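Local coordinates for protein SnoN,Epimerase SnoN (Streptomyces nogalater, PDB 5EP9) that acts as a non-heme iron, 2-oxoglutarate-dependent epimerase in the biosynthesis of the polyketide nogalamycin, at residues V51-A54 / G55-A58; L92-D95 / T96-R99. One frame throughout, in Å; residues are numbered along the deposited sequence.

Interaction 1 of 2, residues V51-A54 / G55-A58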
ATOM      1  N   VAL A  51     -11.540   5.023   8.787  1.00 33.02           N
ATOM      2  CA  VAL A  51     -10.470   4.497   9.605  1.00 34.53           C
ATOM      3  C   VAL A  51      -9.723   5.669  10.342  1.00 35.01           C
ATOM      4  O   VAL A  51      -9.237   5.490  11.437  1.00 36.37           O
ATOM      5  CB  VAL A  51      -9.607   3.562   8.782  1.00 35.22           C
ATOM      6  CG1 VAL A  51      -8.528   4.281   8.011  1.00 34.03           C
ATOM      7  CG2 VAL A  51      -8.962   2.612   9.677  1.00 39.30           C
ATOM      8  N   LEU A  52      -9.627   6.815   9.693  1.00 31.39           N
ATOM      9  CA  LEU A  52      -9.162   8.042  10.280  1.00 32.43           C
ATOM     10  C   LEU A  52     -10.301   8.981  10.547  1.00 32.95           C
ATOM     11  O   LEU A  52     -11.264   9.060   9.763  1.00 31.82           O
ATOM     12  CB  LEU A  52      -8.209   8.773   9.332  1.00 32.51           C
ATOM     13  CG  LEU A  52      -6.933   8.064   8.922  1.00 31.86           C
ATOM     14  CD1 LEU A  52      -6.081   8.954   7.994  1.00 32.61           C
ATOM     15  CD2 LEU A  52      -6.122   7.627  10.144  1.00 32.23           C
ATOM     16  N   ASP A  53     -10.231   9.677  11.682  1.00 32.41           N
ATOM     17  CA  ASP A  53     -11.251  10.681  11.938  1.00 32.08           C
ATOM     18  C   ASP A  53     -10.952  11.956  11.135  1.00 31.02           C
ATOM     19  O   ASP A  53      -9.906  12.021  10.489  1.00 29.77           O
ATOM     20  CB  ASP A  53     -11.491  10.859  13.447  1.00 34.08           C
ATOM     21  CG  ASP A  53     -10.316  11.519  14.165  1.00 35.17           C
ATOM     22  OD1 ASP A  53      -9.595  12.352  13.570  1.00 33.39           O
ATOM     23  OD2 ASP A  53     -10.246  11.236  15.395  1.00 38.27           O
ATOM     24  N   ALA A  54     -11.800  12.984  11.258  1.00 31.37           N
ATOM     25  CA  ALA A  54     -11.648  14.186  10.425  1.00 31.54           C
ATOM     26  C   ALA A  54     -10.336  14.984  10.814  1.00 32.35           C
ATOM     27  O   ALA A  54      -9.663  15.512   9.922  1.00 32.50           O
ATOM     28  CB  ALA A  54     -12.861  15.098  10.596  1.00 33.06           C
ATOM     29  N   GLY A  55     -10.071  15.080  12.103  1.00 32.46           N
ATOM     30  CA  GLY A  55      -8.842  15.734  12.545  1.00 33.95           C
ATOM     31  C   GLY A  55      -7.548  15.065  12.057  1.00 32.99           C
ATOM     32  O   GLY A  55      -6.561  15.731  11.671  1.00 33.01           O
ATOM     33  N   GLU A  56      -7.571  13.750  12.090  1.00 32.14           N
ATOM     34  CA  GLU A  56      -6.436  12.963  11.615  1.00 31.76           C
ATOM     35  C   GLU A  56      -6.236  13.146  10.178  1.00 31.53           C
ATOM     36  O   GLU A  56      -5.099  13.342   9.708  1.00 31.12           O
ATOM     37  CB  GLU A  56      -6.642  11.516  11.899  1.00 32.17           C
ATOM     38  CG  GLU A  56      -6.573  11.191  13.398  1.00 35.09           C
ATOM     39  CD  GLU A  56      -6.831   9.686  13.637  1.00 35.67           C
ATOM     40  OE1 GLU A  56      -7.858   9.120  13.190  1.00 33.99           O
ATOM     41  OE2 GLU A  56      -6.054   9.109  14.400  1.00 36.26           O
ATOM     42  N   VAL A  57      -7.345  13.065   9.421  1.00 30.25           N
ATOM     43  CA  VAL A  57      -7.229  13.341   8.016  1.00 29.81           C
ATOM     44  C   VAL A  57      -6.544  14.741   7.773  1.00 30.34           C
ATOM     45  O   VAL A  57      -5.611  14.925   7.007  1.00 30.66           O
ATOM     46  CB  VAL A  57      -8.593  13.243   7.314  1.00 29.50           C
ATOM     47  CG1 VAL A  57      -8.472  13.810   5.926  1.00 30.93           C
ATOM     48  CG2 VAL A  57      -9.052  11.797   7.237  1.00 28.70           C
ATOM     49  N   ALA A  58      -7.073  15.744   8.402  1.00 33.09           N
ATOM     50  CA  ALA A  58      -6.531  17.165   8.227  1.00 35.01           C
ATOM     51  C   ALA A  58      -5.049  17.344   8.645  1.00 35.09           C
ATOM     52  O   ALA A  58      -4.233  17.895   7.855  1.00 33.75           O
ATOM     53  CB  ALA A  58      -7.295  18.154   8.996  1.00 35.37           C
TER
HETATM   54  O   HOH W   1      -8.743   6.729  13.679  1.00 39.46           O

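Interaction 2 of 2, residues L92-D95 / T96-R99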
ATOM      1  N   LEU A  92      10.506   7.561   7.067  1.00 40.95           N
ATOM      2  CA  LEU A  92      11.889   7.728   7.562  1.00 43.48           C
ATOM      3  C   LEU A  92      12.208   9.166   7.850  1.00 45.12           C
ATOM      4  O   LEU A  92      12.905   9.423   8.760  1.00 46.46           O
ATOM      5  CB  LEU A  92      12.974   7.172   6.605  1.00 43.99           C
ATOM      6  CG  LEU A  92      12.851   5.672   6.225  1.00 44.51           C
ATOM      7  CD1 LEU A  92      13.965   5.262   5.239  1.00 44.59           C
ATOM      8  CD2 LEU A  92      12.853   4.803   7.508  1.00 45.39           C
ATOM      9  N   GLY A  93      11.727  10.080   7.042  1.00 44.14           N
ATOM     10  CA  GLY A  93      11.950  11.529   7.222  1.00 46.08           C
ATOM     11  C   GLY A  93      10.827  12.325   7.938  1.00 44.07           C
ATOM     12  O   GLY A  93      11.053  13.389   8.413  1.00 49.66           O
ATOM     13  N   SER A  94       9.696  11.718   8.159  1.00 40.60           N
ATOM     14  CA  SER A  94       8.576  12.385   8.777  1.00 39.54           C
ATOM     15  C   SER A  94       7.977  11.565   9.894  1.00 38.80           C
ATOM     16  O   SER A  94       7.404  10.524   9.667  1.00 38.61           O
ATOM     17  CB  SER A  94       7.487  12.584   7.686  1.00 37.35           C
ATOM     18  OG  SER A  94       6.260  12.988   8.286  1.00 36.52           O
ATOM     19  N   ASP A  95       8.123  12.037  11.082  1.00 41.19           N
ATOM     20  CA  ASP A  95       7.478  11.379  12.214  1.00 43.02           C
ATOM     21  C   ASP A  95       5.884  11.242  11.912  1.00 42.07           C
ATOM     22  O   ASP A  95       5.274  10.306  12.392  1.00 38.67           O
ATOM     23  CB  ASP A  95       7.724  12.159  13.489  1.00 44.37           C
ATOM     24  CG  ASP A  95       9.270  12.094  13.873  1.00 52.15           C
ATOM     25  OD1 ASP A  95       9.937  11.177  13.330  1.00 57.88           O
ATOM     26  OD2 ASP A  95       9.796  12.893  14.681  1.00 55.44           O
ATOM     27  N   THR A  96       5.292  12.271  11.327  1.00 38.63           N
ATOM     28  CA  THR A  96       3.919  12.415  11.271  1.00 36.30           C
ATOM     29  C   THR A  96       3.441  11.213  10.304  1.00 36.05           C
ATOM     30  O   THR A  96       2.618  10.420  10.680  1.00 32.13           O
ATOM     31  CB  THR A  96       3.512  13.800  10.728  1.00 35.59           C
ATOM     32  OG1 THR A  96       3.768  14.791  11.716  1.00 36.32           O
ATOM     33  CG2 THR A  96       2.027  13.840  10.414  1.00 34.16           C
ATOM     34  N   MET A  97       4.152  11.028   9.224  1.00 34.54           N
ATOM     35  CA  MET A  97       3.967   9.882   8.463  1.00 38.08           C
ATOM     36  C   MET A  97       4.286   8.523   9.134  1.00 37.89           C
ATOM     37  O   MET A  97       3.562   7.530   8.908  1.00 34.31           O
ATOM     38  CB  MET A  97       4.660  10.007   7.057  1.00 39.95           C
ATOM     39  CG  MET A  97       4.062  11.115   6.203  1.00 41.42           C
ATOM     40  SD  MET A  97       2.276  10.821   6.029  1.00 46.45           S
ATOM     41  CE  MET A  97       1.755  12.332   5.305  1.00 49.41           C
ATOM     42  N   ARG A  98       5.271   8.483   9.985  1.00 35.85           N
ATOM     43  CA  ARG A  98       5.473   7.287  10.740  1.00 38.48           C
ATOM     44  C   ARG A  98       4.309   7.002  11.654  1.00 38.18           C
ATOM     45  O   ARG A  98       4.027   5.802  11.898  1.00 37.71           O
ATOM     46  CB  ARG A  98       6.810   7.308  11.546  1.00 40.81           C
ATOM     47  CG  ARG A  98       7.300   5.911  11.992  1.00 42.77           C
ATOM     48  CD  ARG A  98       8.629   6.041  12.751  1.00 47.29           C
ATOM     49  NE  ARG A  98       9.342   4.759  12.944  1.00 48.69           N
ATOM     50  CZ  ARG A  98       9.032   3.823  13.855  1.00 51.88           C
ATOM     51  NH1 ARG A  98       7.963   3.967  14.642  1.00 53.69           N
ATOM     52  NH2 ARG A  98       9.800   2.734  14.027  1.00 52.62           N
ATOM     53  N   ARG A  99       3.727   8.044  12.257  1.00 36.80           N
ATOM     54  CA  ARG A  99       2.549   7.796  13.113  1.00 38.61           C
ATOM     55  C   ARG A  99       1.416   7.211  12.285  1.00 35.08           C
ATOM     56  O   ARG A  99       0.660   6.373  12.741  1.00 33.92           O
ATOM     57  CB  ARG A  99       2.045   9.024  13.875  1.00 41.46           C
ATOM     58  CG  ARG A  99       2.995   9.382  15.040  1.00 46.66           C
ATOM     59  CD  ARG A  99       2.489  10.472  15.975  1.00 49.77           C
ATOM     60  NE  ARG A  99       2.969  11.768  15.562  1.00 56.87           N
ATOM     61  CZ  ARG A  99       2.308  12.616  14.790  1.00 62.39           C
ATOM     62  NH1 ARG A  99       1.080  12.321  14.289  1.00 64.35           N
ATOM     63  NH2 ARG A  99       2.925  13.771  14.488  1.00 65.58           N
TER

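Interaction 1 of 2, residues V51-A54 / G55-A58
Asp53 and Glu56 exchange side-chain-to-backbone hydrogen bonds in a capping box at the start of helix 54-70, within the 14-202 SnoN portion of the construct. Asp53 is the N-cap. Its first torsion, 70°, sets CG between the backbone N and the carbonyl carbon and so turns OD1 back over the first turn, where it accepts from Glu56 N at 2.9 Å, nearly along its own C-O axis. In return, the Glu56 chain runs back past the helix start, crossing the Asp53 side chain at about a right angle. Its OE1 takes the N-H of Asp53 (N to OE1 2.9 Å) through the anti lone pair, and the bond is close to straight at 166°. The two carboxylate planes stand 44° apart. Beside the box, Leu52 CB lies 3.8 Å from Val57 CG2, the hydrophobic staple that flanks the capping pair, and Leu52 CD2 rests against Glu56 OE1. OE1 thus accepts from the Asp53 amide and from a water that also donates to Val51 O, while OE2 bonds His103 NE2. Asp53 OD1 and Glu56 OE1 are 3.7 Å apart and would repel if both groups are ionised, which the N-H donors of the helix start, the water and His103 probably offset.

Interaction 2 of 2, residues L92-D95 / T96-R99
Ser94 caps helix 95-101 with its hydroxyl, which meets the backbone amide of Met97. A first torsion of 168° swings OG away from the residue's own N and alongside its carbonyl carbon, in line with the N-H of Met97: Met97 N to Ser94 OG is 3.0 Å and the bond is almost straight, at 176°. Thr96 N makes only a weak bond to Ser94 OG, at 3.3 Å. Met97 leans on the cap with CB and CG, each 3.6 Å from Ser94 OG, and then bends at its second torsion, which carries the rest of the chain away from the serine. The two arginines part company. Arg98 is extended from CG to NE and leads away from the cap, whereas Arg99 is bent at its third torsion (-93°), so that its guanidinium curls back and has Asp95 O and Thr96 CA above one face, toward its rim. The amides of Arg98 and Arg99 bond to Ser94 O and Asp95 O, closing the first helical turn. Within the 14-202 SnoN portion, Ser94 and Asp95 form the turn between the weakly bonded helix 90-93 and helix 95-101. Against helix 54-70, Ser94 OG bonds Glu63, Thr96 touches Tyr60 and Met97 touches Leu67, while Arg98 bonds the carbonyl of Asp278, which belongs to the 203-305 portion.

In the fold
Both contacts are helix N-termini capped by side chains, and both involve helix 54-70: interaction 1 starts that helix, and interaction 2 packs a second helix, 95-101, against its later turns. Their centres lie about 16 Å apart and their nearest atoms about 7 Å, so the two do not touch. Each is partly buried, but the capping residues differ in place and chemistry. In interaction 1 the N-cap is an exposed acidic residue with a reciprocal glutamate, and the buried part is the loop side, where Val51 meets helix 104-114. In interaction 2 a neutral serine caps from a buried position, while Asp95 and Arg99 lie toward the outside. His103 ties interaction 1 to the chain just beyond helix 95-101.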